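Local coordinates for protein NAD(P)-dependent oxidoreductase (Pseudomonas putida, PDB 7A3W) that probably reduces imines with NADPH, and appears to serve as a multifunctional biocatalyst of conjugate reduction and reductive amination, at residues B[189-192]-B[193-197]; B[247-250]-B[251-254]; B[272-275]-B[276-279]. All blocks are in the same frame, centred on the assembly; numbering follows the deposited sequence.

Contact 1 (B[189-192]-B[193-197])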
loop_
_atom_site.group_PDB
_atom_site.type_symbol
_atom_site.label_atom_id
_atom_site.label_comp_id
_atom_site.label_asym_id
_atom_site.label_seq_id
_atom_site.Cartn_x
_atom_site.Cartn_y
_atom_site.Cartn_z
ATOM N N ALA B 189 6.871 3.104 2.073
ATOM C CA ALA B 189 8.260 2.618 2.188
ATOM C C ALA B 189 8.438 1.375 1.293
ATOM O O ALA B 189 9.496 1.252 0.614
ATOM C CB ALA B 189 8.605 2.336 3.608
ATOM N N ALA B 190 7.457 0.478 1.288
ATOM C CA ALA B 190 7.482 -0.726 0.421
ATOM C C ALA B 190 7.578 -0.268 -1.035
ATOM O O ALA B 190 8.307 -0.879 -1.798
ATOM C CB ALA B 190 6.240 -1.577 0.632
ATOM N N TRP B 191 6.781 0.729 -1.435
ATOM C CA TRP B 191 6.804 1.221 -2.833
ATOM C C TRP B 191 8.213 1.720 -3.191
ATOM O O TRP B 191 8.737 1.353 -4.269
ATOM C CB TRP B 191 5.755 2.307 -3.064
ATOM C CG TRP B 191 5.802 2.754 -4.487
ATOM C CD1 TRP B 191 5.198 2.149 -5.545
ATOM C CD2 TRP B 191 6.558 3.855 -5.027
ATOM N NE1 TRP B 191 5.489 2.816 -6.701
ATOM C CE2 TRP B 191 6.338 3.855 -6.419
ATOM C CE3 TRP B 191 7.368 4.852 -4.477
ATOM C CZ2 TRP B 191 6.910 4.806 -7.264
ATOM C CZ3 TRP B 191 7.961 5.767 -5.313
ATOM C CH2 TRP B 191 7.718 5.762 -6.686
ATOM N N LEU B 192 8.819 2.523 -2.318
ATOM C CA LEU B 192 10.191 3.049 -2.517
ATOM C C LEU B 192 11.155 1.873 -2.647
ATOM O O LEU B 192 12.017 1.916 -3.535
ATOM C CB LEU B 192 10.605 3.926 -1.329
ATOM C CG LEU B 192 9.859 5.243 -1.212
ATOM C CD1 LEU B 192 10.086 5.861 0.165
ATOM C CD2 LEU B 192 10.298 6.171 -2.330
ATOM N N GLU B 193 11.032 0.889 -1.767
ATOM C CA GLU B 193 11.904 -0.315 -1.770
ATOM C C GLU B 193 11.831 -1.020 -3.142
ATOM O O GLU B 193 12.879 -1.360 -3.702
ATOM C CB GLU B 193 11.464 -1.186 -0.610
ATOM C CG GLU B 193 12.372 -2.344 -0.356
ATOM C CD GLU B 193 12.197 -2.937 1.037
ATOM O OE1 GLU B 193 12.253 -2.155 2.037
ATOM O OE2 GLU B 193 12.034 -4.156 1.136
ATOM N N GLY B 194 10.627 -1.173 -3.703
ATOM C CA GLY B 194 10.418 -1.712 -5.060
ATOM C C GLY B 194 10.958 -0.797 -6.153
ATOM O O GLY B 194 11.594 -1.298 -7.104
ATOM N N ALA B 195 10.707 0.508 -6.053
ATOM C CA ALA B 195 11.132 1.488 -7.070
ATOM C C ALA B 195 12.659 1.461 -7.140
ATOM O O ALA B 195 13.208 1.513 -8.259
ATOM C CB ALA B 195 10.612 2.859 -6.738
ATOM N N VAL B 196 13.322 1.299 -5.997
ATOM C CA VAL B 196 14.807 1.240 -5.958
ATOM C C VAL B 196 15.271 -0.051 -6.642
ATOM O O VAL B 196 16.164 0.035 -7.518
ATOM C CB VAL B 196 15.350 1.408 -4.536
ATOM C CG1 VAL B 196 16.815 1.024 -4.466
ATOM C CG2 VAL B 196 15.136 2.824 -4.032
ATOM N N LEU B 197 14.674 -1.199 -6.318
ATOM C CA LEU B 197 15.037 -2.469 -7.005
ATOM C C LEU B 197 14.842 -2.299 -8.513
ATOM O O LEU B 197 15.749 -2.664 -9.294
ATOM C CB LEU B 197 14.204 -3.629 -6.447
ATOM C CG LEU B 197 14.566 -5.021 -6.993
ATOM C CD1 LEU B 197 16.031 -5.343 -6.733
ATOM C CD2 LEU B 197 13.702 -6.098 -6.356
#
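Ala195 N donates to Trp191 O at 2.8 Å, a bond that closes one turn of the alpha-helix 173-200. Three neighbours follow the same i to i+4 pattern: Glu193 N to Ala189 O, Gly194 N to Ala190 O and Val196 N to Leu192 O, with donor-acceptor distances from 2.9 to 3.0 Å. Trp191 and Ala195 also meet through their side chains. With CG anti to the backbone N (chi1 -179°), the indole of Trp191 leans out toward the next turn, where the Ala195 methyl lies over one of its faces. Ala195 CB stands 4.1 Å from the centroid of the six-membered ring, only 9° off the normal, a CH-pi contact made over the benzo half of the indole. The ring is fixed further by Ser212, whose OG is hydrogen-bonded to Trp191 NE1, and by Phe183 of the second subunit, which meets it edge-to-face. Glu193 leaves the turn in another direction. Its buried carboxylate is satisfied on both oxygens: OE2 pairs with Thr266 OG1, while OE1 is gripped by Ser265 N and by Tyr272 OH of the second subunit. This long helix belongs to the C-terminal, reductive aminase-like part of the chain, and here it is buried between its own subunit and the second one, Ala190 lying against Gly186 and Leu192 against Leu289 of that chain. On the same wall as Leu192, Val196 has CG1 anti to its N and CG2 beside it, which leaves Val196 CG2 3.3 Å from Leu192 O.

Contact 2 (B[247-250]-B[251-254]); sequences AGQE and VVLD
Gln249 lays its amide alongside the isopropyl group of Val252, one turn further along helix 242-258, the two side chains pointing the same way. Gln249 CD and OE1 each approach Val252 CG2 to 3.8 Å, whereas Gln249 NE2 lies beside the other branch, 3.8 Å from Val252 CG1. A bend at chi2 (71°) folds the glutamine chain and brings its amide against the valine. The polar end is held across the dimer interface, where Gln249 NE2 donates to Tyr181 O of the second subunit, while Phe185 and Leu178 of that chain pack on Gln249 and Val252. With an alanine here, Tyr181 O of the second subunit is likely to lose this donor and a gap to open beside Val252.

Beneath the side chains run the i to i+4 bonds of an alpha-helix. Gly248 O takes Val252 N at 3.2 Å, and also a weak bond from Val251 N. Leu253 N reaches Gln249 O at 2.9 Å, and Asp254 N meets Glu250 O. Val251 CG2 comes within 3.6 Å of Ala247 O. The nearest atoms of Gly248 and a bound NADPH are about 5 Å apart, close to the end of the helix that contributes Val244 to the cofactor pocket. Glu250, on another side of the helix, sends OE2 to Arg274 in a salt bridge. The turn therefore combines apolar contact with outward polar grips: the methyls of Val252 shield the flank of an amide whose NE2 ties one subunit to the other.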
loop_
_atom_site.group_PDB
_atom_site.type_symbol
_atom_site.label_atom_id
_atom_site.label_comp_id
_atom_site.label_asym_id
_atom_site.label_seq_id
_atom_site.Cartn_x
_atom_site.Cartn_y
_atom_site.Cartn_z
ATOM N N ALA B 247 8.493 -18.628 0.243
ATOM C CA ALA B 247 9.465 -19.102 -0.765
ATOM C C ALA B 247 9.625 -18.013 -1.821
ATOM O O ALA B 247 10.726 -17.759 -2.234
ATOM C CB ALA B 247 9.025 -20.406 -1.369
ATOM N N GLY B 248 8.523 -17.412 -2.258
ATOM C CA GLY B 248 8.552 -16.324 -3.253
ATOM C C GLY B 248 9.264 -15.089 -2.727
ATOM O O GLY B 248 10.100 -14.535 -3.451
ATOM N N GLN B 249 8.958 -14.646 -1.508
ATOM C CA GLN B 249 9.530 -13.377 -0.997
ATOM C C GLN B 249 11.005 -13.584 -0.643
ATOM O O GLN B 249 11.715 -12.582 -0.579
ATOM C CB GLN B 249 8.735 -12.780 0.165
ATOM C CG GLN B 249 8.718 -11.265 0.114
ATOM C CD GLN B 249 7.879 -10.687 -1.001
ATOM O OE1 GLN B 249 7.215 -11.408 -1.736
ATOM N NE2 GLN B 249 7.883 -9.367 -1.111
ATOM N N GLU B 250 11.462 -14.821 -0.447
ATOM C CA GLU B 250 12.903 -15.048 -0.208
ATOM C C GLU B 250 13.663 -14.801 -1.515
ATOM O O GLU B 250 14.830 -14.389 -1.469
ATOM C CB GLU B 250 13.156 -16.451 0.330
ATOM C CG GLU B 250 12.770 -16.615 1.780
ATOM C CD GLU B 250 12.829 -18.056 2.269
ATOM O OE1 GLU B 250 12.803 -18.969 1.422
ATOM O OE2 GLU B 250 12.868 -18.269 3.496
ATOM N N VAL B 251 13.017 -15.011 -2.656
ATOM C CA VAL B 251 13.581 -14.649 -3.989
ATOM C C VAL B 251 13.604 -13.126 -4.111
ATOM O O VAL B 251 14.599 -12.578 -4.563
ATOM C CB VAL B 251 12.788 -15.341 -5.112
ATOM C CG1 VAL B 251 13.258 -14.945 -6.505
ATOM C CG2 VAL B 251 12.883 -16.849 -4.923
ATOM N N VAL B 252 12.538 -12.440 -3.718
ATOM C CA VAL B 252 12.511 -10.948 -3.716
ATOM C C VAL B 252 13.683 -10.448 -2.845
ATOM O O VAL B 252 14.431 -9.584 -3.286
ATOM C CB VAL B 252 11.154 -10.417 -3.238
ATOM C CG1 VAL B 252 11.156 -8.905 -3.075
ATOM C CG2 VAL B 252 10.033 -10.828 -4.186
ATOM N N LEU B 253 13.872 -11.016 -1.660
ATOM C CA LEU B 253 14.959 -10.571 -0.762
ATOM C C LEU B 253 16.303 -10.761 -1.465
ATOM O O LEU B 253 17.161 -9.873 -1.372
ATOM C CB LEU B 253 14.903 -11.391 0.521
ATOM C CG LEU B 253 16.028 -11.139 1.519
ATOM C CD1 LEU B 253 16.089 -9.655 1.875
ATOM C CD2 LEU B 253 15.792 -11.988 2.761
ATOM N N ASP B 254 16.502 -11.925 -2.073
ATOM C CA ASP B 254 17.759 -12.264 -2.791
ATOM C C ASP B 254 18.042 -11.182 -3.842
ATOM O O ASP B 254 19.188 -10.703 -3.925
ATOM C CB ASP B 254 17.653 -13.648 -3.422
ATOM C CG ASP B 254 18.817 -13.980 -4.330
ATOM O OD1 ASP B 254 19.874 -14.261 -3.779
ATOM O OD2 ASP B 254 18.656 -13.923 -5.562
#

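Contact 3 (B[272-275]-B[276-279]); sequences YCRM and AQTA
Arg274 O receives two donors from Thr278: the backbone N at 2.8 Å, nearly along the C=O axis, and OG1 at 2.9 Å from above the carbonyl plane. The hydroxyl reaches back because OG1 lies beside the threonine's own N (chi1 -63°), so one carbonyl is doubly gripped at an exposed turn. The packed side of helix 264-278 is made by Tyr272, Cys273 and Ala276. Ala276 N bonds Tyr272 O, and Gln277 N bonds Cys273 O at 3.0 Å; Ala276 rests on Leu289 and Ala292 of helix 289-293, while Tyr272 packs on Pro262 of the second subunit. Toward the surface the fit is looser. Arg274 and Gln277 lie side by side, pointing the same way, guanidinium and amide planes 47° apart, and Gln277 OE1 comes no nearer to the arginine chain than 3.8 Å, at CG. Their polar ends look to helix 242-258, where Glu250 takes up the guanidinium and Asp243 OD1 bonds Gln277 NE2. The last bond, Ala279 N to Met275 O, is weak (3.2 Å), and Ala279 leaves helical geometry. This is the C-terminal turn of a helix in the reductive aminase-like C-terminal domain, with a threonine hydroxyl bonded back to the carbonyl four residues earlier, a familiar role of serine and threonine in helices.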
loop_
_atom_site.group_PDB
_atom_site.type_symbol
_atom_site.label_atom_id
_atom_site.label_comp_id
_atom_site.label_asym_id
_atom_site.label_seq_id
_atom_site.Cartn_x
_atom_site.Cartn_y
_atom_site.Cartn_z
ATOM N N TYR B 272 6.631 -11.476 9.682
ATOM C CA TYR B 272 5.215 -11.759 9.988
ATOM C C TYR B 272 4.842 -13.128 9.405
ATOM O O TYR B 272 4.130 -13.912 10.066
ATOM C CB TYR B 272 4.322 -10.638 9.474
ATOM C CG TYR B 272 4.554 -9.305 10.140
ATOM C CD1 TYR B 272 5.216 -9.208 11.351
ATOM C CD2 TYR B 272 4.042 -8.137 9.588
ATOM C CE1 TYR B 272 5.397 -7.992 11.982
ATOM C CE2 TYR B 272 4.204 -6.910 10.217
ATOM C CZ TYR B 272 4.893 -6.839 11.420
ATOM O OH TYR B 272 5.090 -5.658 12.080
ATOM N N CYS B 273 5.308 -13.417 8.192
ATOM C CA CYS B 273 5.169 -14.752 7.575
ATOM C C CYS B 273 5.740 -15.816 8.510
ATOM O O CYS B 273 5.073 -16.825 8.709
ATOM C CB CYS B 273 5.864 -14.822 6.233
ATOM S SG CYS B 273 4.951 -13.917 4.952
ATOM N N ARG B 274 6.937 -15.589 9.045
ATOM C CA ARG B 274 7.628 -16.599 9.890
ATOM C C ARG B 274 6.870 -16.758 11.210
ATOM O O ARG B 274 6.718 -17.895 11.660
ATOM C CB ARG B 274 9.109 -16.246 10.027
ATOM C CG ARG B 274 9.876 -16.471 8.732
ATOM C CD ARG B 274 11.367 -16.357 8.921
ATOM N NE ARG B 274 12.011 -15.859 7.715
ATOM C CZ ARG B 274 12.137 -16.546 6.592
ATOM N NH1 ARG B 274 11.655 -17.775 6.501
ATOM N NH2 ARG B 274 12.767 -16.007 5.566
ATOM N N MET B 275 6.338 -15.681 11.770
ATOM C CA MET B 275 5.399 -15.743 12.926
ATOM C C MET B 275 4.293 -16.750 12.624
ATOM O O MET B 275 4.022 -17.599 13.469
ATOM C CB MET B 275 4.712 -14.406 13.194
ATOM C CG MET B 275 5.408 -13.520 14.177
ATOM S SD MET B 275 4.562 -11.912 14.218
ATOM C CE MET B 275 6.024 -10.929 14.526
ATOM N N ALA B 276 3.649 -16.632 11.460
ATOM C CA ALA B 276 2.528 -17.498 11.058
ATOM C C ALA B 276 3.010 -18.945 10.906
ATOM O O ALA B 276 2.326 -19.857 11.422
ATOM C CB ALA B 276 1.873 -16.957 9.810
ATOM N N GLN B 277 4.156 -19.163 10.263
ATOM C CA GLN B 277 4.707 -20.537 10.069
ATOM C C GLN B 277 4.968 -21.180 11.441
ATOM O O GLN B 277 4.572 -22.356 11.640
ATOM C CB GLN B 277 5.993 -20.508 9.250
ATOM C CG GLN B 277 5.801 -20.108 7.789
ATOM C CD GLN B 277 7.116 -20.142 7.051
ATOM O OE1 GLN B 277 8.113 -19.587 7.500
ATOM N NE2 GLN B 277 7.133 -20.801 5.910
ATOM N N THR B 278 5.619 -20.435 12.329
ATOM C CA THR B 278 5.957 -20.849 13.719
ATOM C C THR B 278 4.684 -21.295 14.438
ATOM O O THR B 278 4.778 -22.197 15.288
ATOM C CB THR B 278 6.635 -19.699 14.482
ATOM O OG1 THR B 278 7.854 -19.450 13.791
ATOM C CG2 THR B 278 6.921 -19.997 15.937
ATOM N N ALA B 279 3.544 -20.672 14.133
ATOM C CA ALA B 279 2.250 -20.939 14.795
ATOM C C ALA B 279 1.501 -22.055 14.049
ATOM O O ALA B 279 0.326 -22.261 14.360
ATOM C CB ALA B 279 1.450 -19.660 14.865
#

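In the fold
All three contacts lie within single helices of the C-terminal domain, the third at a helix end, but their surroundings differ. Contact 1 is wholly buried and mixes aromatic packing with a satisfied carboxylate; contact 2 is partly buried, near the cofactor; contact 3 runs from a packed face to solvent. Contacts 2 and 3 sit on successive helices and are joined directly through the salt bridge of Glu250 and Arg274. Contact 1 touches neither within the chain, its nearest atoms lying about 5 Å from contact 2 and about 11 Å from contact 3. All reach the second subunit, contact 3 through Tyr272 alone, which ties it to Glu193 in the other copy's contact 1.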